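Long-range contact in acyl-CoA dehydrogenase (Thermus thermophilus, PDB 2Z1Q), which probably oxidises saturated acyl-CoA thioesters to their 2,3-dehydroacyl forms, using bound FAD and passing the electrons to an acceptor: residues Q303-E317 / R560-P574. Residues are numbered along the deposited sequence; the frame is centred on the assembly and turned at random.
Sequences QQKLGEMASRIYAAE and RRQAAEAVLEAGGYP
The guanidinium of Arg560 meets Glu308 edge-on: NE and NH2 both point in plane at the single oxygen OE2, the NE–OE2 bond being 2.9 Å long and nearly straight (162°) and the NH2 bond the longer and more bent of the two, while the carboxylate is turned well out of the guanidinium plane. The other carboxylate oxygen, OE1, takes NE of Arg312 on its anti lone pair, so one acid ties together two arginines. The third nitrogen, NH1, reaches Gln304 OE1 through a water. A leucine in place of Arg560 would probably leave Glu308 OE2 without its charged mate on the neighbouring helix and the water without its donor.

The Tyr573 ring is likewise used at its edge, where OH donates a very short 2.5 Å hydrogen bond to Glu317 OE2, an oxygen that also pairs with Arg498. Ile313 CG2 leans obliquely on the ring, 3.6 Å from Tyr573 CE2, and the Tyr573 hydroxyl lies at the edge of the Tyr314 ring. With CG anti to the backbone N (chi1 -169°), Tyr573 extends from the loop after the helix towards these partners.

At the other end Gln303 is a knob among Arg561, Ala564, Glu565 and Leu568. Its NE2 donates to Glu565 OE2 (3.1 Å) from above the carboxylate plane and also binds Gly297 O; a water links OE1 to the same OE2.

Between these polar ends small residues bring the axes to 7.2 Å: Gly307 CA lies 3.7 Å from Arg560 O, where a side chain would clash. Leu306 and Ala310 pack on Val567, which also touches helix 252-288. The whole illustrates close, nearly perpendicular (84°) helix packing in the C-terminal all-helical region of an acyl-CoA dehydrogenase, with the side chain of Leu306 about 8 Å from a bound FAD.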
# COMPACT_ATOMS: atom_id res chain seq x y z
N GLN B 303 9.43 -16.41 1.69
CA GLN B 303 9.97 -16.53 3.05
C GLN B 303 10.40 -15.16 3.56
O GLN B 303 10.21 -14.83 4.73
CB GLN B 303 11.16 -17.50 3.08
CG GLN B 303 10.85 -18.92 2.61
CD GLN B 303 11.48 -19.97 3.51
OE1 GLN B 303 12.63 -19.82 3.94
NE2 GLN B 303 10.74 -21.03 3.81
N GLN B 304 10.99 -14.35 2.68
CA GLN B 304 11.41 -13.02 3.09
C GLN B 304 10.18 -12.21 3.58
O GLN B 304 10.25 -11.53 4.60
CB GLN B 304 12.10 -12.32 1.91
CG GLN B 304 12.38 -10.85 2.12
CD GLN B 304 13.10 -10.23 0.93
OE1 GLN B 304 14.30 -10.42 0.75
NE2 GLN B 304 12.36 -9.50 0.11
N LYS B 305 9.07 -12.30 2.87
CA LYS B 305 7.86 -11.56 3.27
C LYS B 305 7.35 -12.07 4.63
O LYS B 305 7.14 -11.28 5.55
CB LYS B 305 6.77 -11.74 2.22
CG LYS B 305 7.14 -11.27 0.83
CD LYS B 305 5.94 -11.43 -0.08
CE LYS B 305 6.30 -11.37 -1.55
NZ LYS B 305 6.89 -10.06 -1.90
N LEU B 306 7.16 -13.38 4.73
CA LEU B 306 6.69 -14.04 5.94
C LEU B 306 7.57 -13.71 7.14
O LEU B 306 7.07 -13.49 8.25
CB LEU B 306 6.64 -15.56 5.74
CG LEU B 306 5.60 -16.10 4.76
CD1 LEU B 306 5.83 -17.59 4.53
CD2 LEU B 306 4.19 -15.83 5.29
N GLY B 307 8.88 -13.66 6.93
CA GLY B 307 9.79 -13.32 8.01
C GLY B 307 9.65 -11.86 8.41
O GLY B 307 9.55 -11.54 9.60
N GLU B 308 9.64 -10.97 7.42
CA GLU B 308 9.51 -9.54 7.70
C GLU B 308 8.17 -9.26 8.39
O GLU B 308 8.11 -8.46 9.32
CB GLU B 308 9.64 -8.71 6.40
CG GLU B 308 9.65 -7.22 6.62
CD GLU B 308 10.83 -6.75 7.47
OE1 GLU B 308 10.73 -5.67 8.09
OE2 GLU B 308 11.86 -7.46 7.51
N MET B 309 7.11 -9.91 7.94
CA MET B 309 5.80 -9.71 8.55
C MET B 309 5.81 -10.04 10.05
O MET B 309 5.37 -9.24 10.87
CB MET B 309 4.75 -10.58 7.85
CG MET B 309 4.34 -10.08 6.49
SD MET B 309 3.33 -11.29 5.63
CE MET B 309 4.31 -11.57 4.25
N ALA B 310 6.33 -11.21 10.40
CA ALA B 310 6.39 -11.62 11.81
C ALA B 310 7.27 -10.66 12.60
O ALA B 310 6.98 -10.32 13.74
CB ALA B 310 6.94 -13.04 11.92
N SER B 311 8.33 -10.18 11.99
CA SER B 311 9.19 -9.25 12.69
C SER B 311 8.48 -7.92 13.00
O SER B 311 8.49 -7.47 14.14
CB SER B 311 10.47 -8.99 11.88
OG SER B 311 11.29 -8.05 12.55
N ARG B 312 7.85 -7.30 12.00
CA ARG B 312 7.19 -6.03 12.27
C ARG B 312 6.03 -6.19 13.25
O ARG B 312 5.81 -5.34 14.10
CB ARG B 312 6.73 -5.40 10.96
CG ARG B 312 7.86 -5.26 9.94
CD ARG B 312 7.56 -4.21 8.90
NE ARG B 312 8.39 -4.36 7.71
CZ ARG B 312 8.39 -3.51 6.69
NH1 ARG B 312 9.18 -3.71 5.64
NH2 ARG B 312 7.61 -2.43 6.73
N ILE B 313 5.30 -7.29 13.16
CA ILE B 313 4.21 -7.51 14.09
C ILE B 313 4.75 -7.62 15.53
O ILE B 313 4.18 -7.04 16.45
CB ILE B 313 3.44 -8.79 13.73
CG1 ILE B 313 2.73 -8.60 12.38
CG2 ILE B 313 2.45 -9.12 14.82
CD1 ILE B 313 2.20 -9.90 11.82
N TYR B 314 5.86 -8.34 15.71
CA TYR B 314 6.44 -8.48 17.03
C TYR B 314 6.84 -7.13 17.62
O TYR B 314 6.55 -6.83 18.78
CB TYR B 314 7.67 -9.40 16.97
CG TYR B 314 8.43 -9.47 18.28
CD1 TYR B 314 7.92 -10.17 19.36
CD2 TYR B 314 9.65 -8.79 18.43
CE1 TYR B 314 8.60 -10.20 20.58
CE2 TYR B 314 10.33 -8.82 19.64
CZ TYR B 314 9.80 -9.53 20.71
OH TYR B 314 10.42 -9.57 21.93
N ALA B 315 7.49 -6.30 16.81
CA ALA B 315 7.89 -4.99 17.26
C ALA B 315 6.68 -4.16 17.69
O ALA B 315 6.66 -3.63 18.80
CB ALA B 315 8.67 -4.26 16.16
N ALA B 316 5.67 -4.05 16.83
CA ALA B 316 4.47 -3.26 17.16
C ALA B 316 3.77 -3.80 18.41
O ALA B 316 3.37 -3.05 19.29
CB ALA B 316 3.49 -3.25 15.98
N GLU B 317 3.63 -5.12 18.46
CA GLU B 317 2.98 -5.76 19.59
C GLU B 317 3.72 -5.43 20.88
O GLU B 317 3.10 -5.17 21.90
CB GLU B 317 2.96 -7.29 19.41
CG GLU B 317 2.16 -7.99 20.51
CD GLU B 317 2.44 -9.48 20.60
OE1 GLU B 317 1.55 -10.21 21.08
OE2 GLU B 317 3.54 -9.93 20.20
N ARG B 560 15.48 -13.88 8.33
CA ARG B 560 14.10 -13.88 7.87
C ARG B 560 13.67 -15.30 7.55
O ARG B 560 12.58 -15.72 7.92
CB ARG B 560 13.93 -12.99 6.64
CG ARG B 560 14.03 -11.49 6.92
CD ARG B 560 13.33 -10.75 5.80
NE ARG B 560 13.44 -9.29 5.88
CZ ARG B 560 14.40 -8.57 5.31
NH1 ARG B 560 15.35 -9.14 4.59
NH2 ARG B 560 14.39 -7.25 5.43
N ARG B 561 14.54 -16.06 6.89
CA ARG B 561 14.19 -17.45 6.57
C ARG B 561 13.88 -18.24 7.83
O ARG B 561 12.99 -19.09 7.83
CB ARG B 561 15.31 -18.13 5.79
CG ARG B 561 15.40 -17.69 4.34
CD ARG B 561 16.20 -18.69 3.54
NE ARG B 561 16.24 -18.35 2.12
CZ ARG B 561 16.65 -19.18 1.18
NH1 ARG B 561 17.06 -20.40 1.50
NH2 ARG B 561 16.66 -18.80 -0.09
N GLN B 562 14.62 -17.95 8.90
CA GLN B 562 14.43 -18.63 10.18
C GLN B 562 13.04 -18.31 10.75
O GLN B 562 12.35 -19.19 11.27
CB GLN B 562 15.53 -18.20 11.16
CG GLN B 562 15.44 -18.85 12.53
CD GLN B 562 16.61 -18.48 13.46
OE1 GLN B 562 16.60 -18.81 14.64
NE2 GLN B 562 17.63 -17.81 12.91
N ALA B 563 12.64 -17.04 10.64
CA ALA B 563 11.33 -16.58 11.11
C ALA B 563 10.22 -17.21 10.25
O ALA B 563 9.21 -17.67 10.77
CB ALA B 563 11.26 -15.05 11.04
N ALA B 564 10.45 -17.20 8.94
CA ALA B 564 9.51 -17.78 7.98
C ALA B 564 9.21 -19.22 8.38
O ALA B 564 8.05 -19.58 8.59
CB ALA B 564 10.13 -17.76 6.57
N GLU B 565 10.25 -20.04 8.48
CA GLU B 565 10.09 -21.43 8.87
C GLU B 565 9.19 -21.53 10.10
O GLU B 565 8.27 -22.36 10.15
CB GLU B 565 11.45 -22.08 9.16
CG GLU B 565 12.35 -22.26 7.92
CD GLU B 565 11.69 -23.11 6.84
OE1 GLU B 565 10.71 -23.82 7.16
OE2 GLU B 565 12.16 -23.09 5.68
N ALA B 566 9.43 -20.67 11.09
CA ALA B 566 8.63 -20.67 12.31
C ALA B 566 7.18 -20.27 12.01
O ALA B 566 6.24 -20.78 12.62
CB ALA B 566 9.23 -19.71 13.32
N VAL B 567 7.01 -19.34 11.07
CA VAL B 567 5.68 -18.87 10.68
C VAL B 567 4.92 -20.02 10.04
O VAL B 567 3.79 -20.32 10.43
CB VAL B 567 5.77 -17.66 9.70
CG1 VAL B 567 4.40 -17.36 9.09
CG2 VAL B 567 6.28 -16.43 10.44
N LEU B 568 5.54 -20.67 9.06
CA LEU B 568 4.91 -21.79 8.38
C LEU B 568 4.65 -22.92 9.35
O LEU B 568 3.69 -23.67 9.20
CB LEU B 568 5.77 -22.27 7.22
CG LEU B 568 5.94 -21.28 6.05
CD1 LEU B 568 6.95 -21.80 5.05
CD2 LEU B 568 4.59 -21.08 5.37
N GLU B 569 5.52 -23.05 10.35
CA GLU B 569 5.38 -24.11 11.34
C GLU B 569 4.20 -23.83 12.26
O GLU B 569 3.42 -24.73 12.57
CB GLU B 569 6.66 -24.24 12.18
CG GLU B 569 6.46 -25.01 13.47
CD GLU B 569 6.04 -26.44 13.23
OE1 GLU B 569 5.42 -27.04 14.13
OE2 GLU B 569 6.34 -26.97 12.13
N ALA B 570 4.07 -22.58 12.69
CA ALA B 570 2.98 -22.19 13.58
C ALA B 570 1.72 -21.81 12.82
O ALA B 570 0.66 -21.63 13.41
CB ALA B 570 3.43 -21.02 14.45
N GLY B 571 1.83 -21.69 11.50
CA GLY B 571 0.68 -21.33 10.69
C GLY B 571 0.27 -19.89 10.92
O GLY B 571 -0.90 -19.55 10.81
N GLY B 572 1.23 -19.04 11.25
CA GLY B 572 0.90 -17.64 11.49
C GLY B 572 1.90 -17.02 12.43
O GLY B 572 3.09 -17.32 12.35
N TYR B 573 1.44 -16.15 13.32
CA TYR B 573 2.33 -15.51 14.26
C TYR B 573 3.00 -16.60 15.11
O TYR B 573 2.34 -17.26 15.91
CB TYR B 573 1.54 -14.53 15.14
CG TYR B 573 2.38 -13.61 15.99
CD1 TYR B 573 2.18 -13.52 17.37
CD2 TYR B 573 3.38 -12.83 15.41
CE1 TYR B 573 2.96 -12.65 18.16
CE2 TYR B 573 4.16 -11.96 16.19
CZ TYR B 573 3.94 -11.88 17.55
OH TYR B 573 4.69 -10.99 18.29
N PRO B 574 4.32 -16.80 14.95
CA PRO B 574 5.06 -17.83 15.70
C PRO B 574 5.08 -17.72 17.23
O PRO B 574 5.13 -18.74 17.92
CB PRO B 574 6.46 -17.76 15.08
CG PRO B 574 6.60 -16.31 14.73
CD PRO B 574 5.24 -16.00 14.12
O HOH W 1 14.12 -21.49 5.48
O HOH W 2 15.46 -11.49 2.98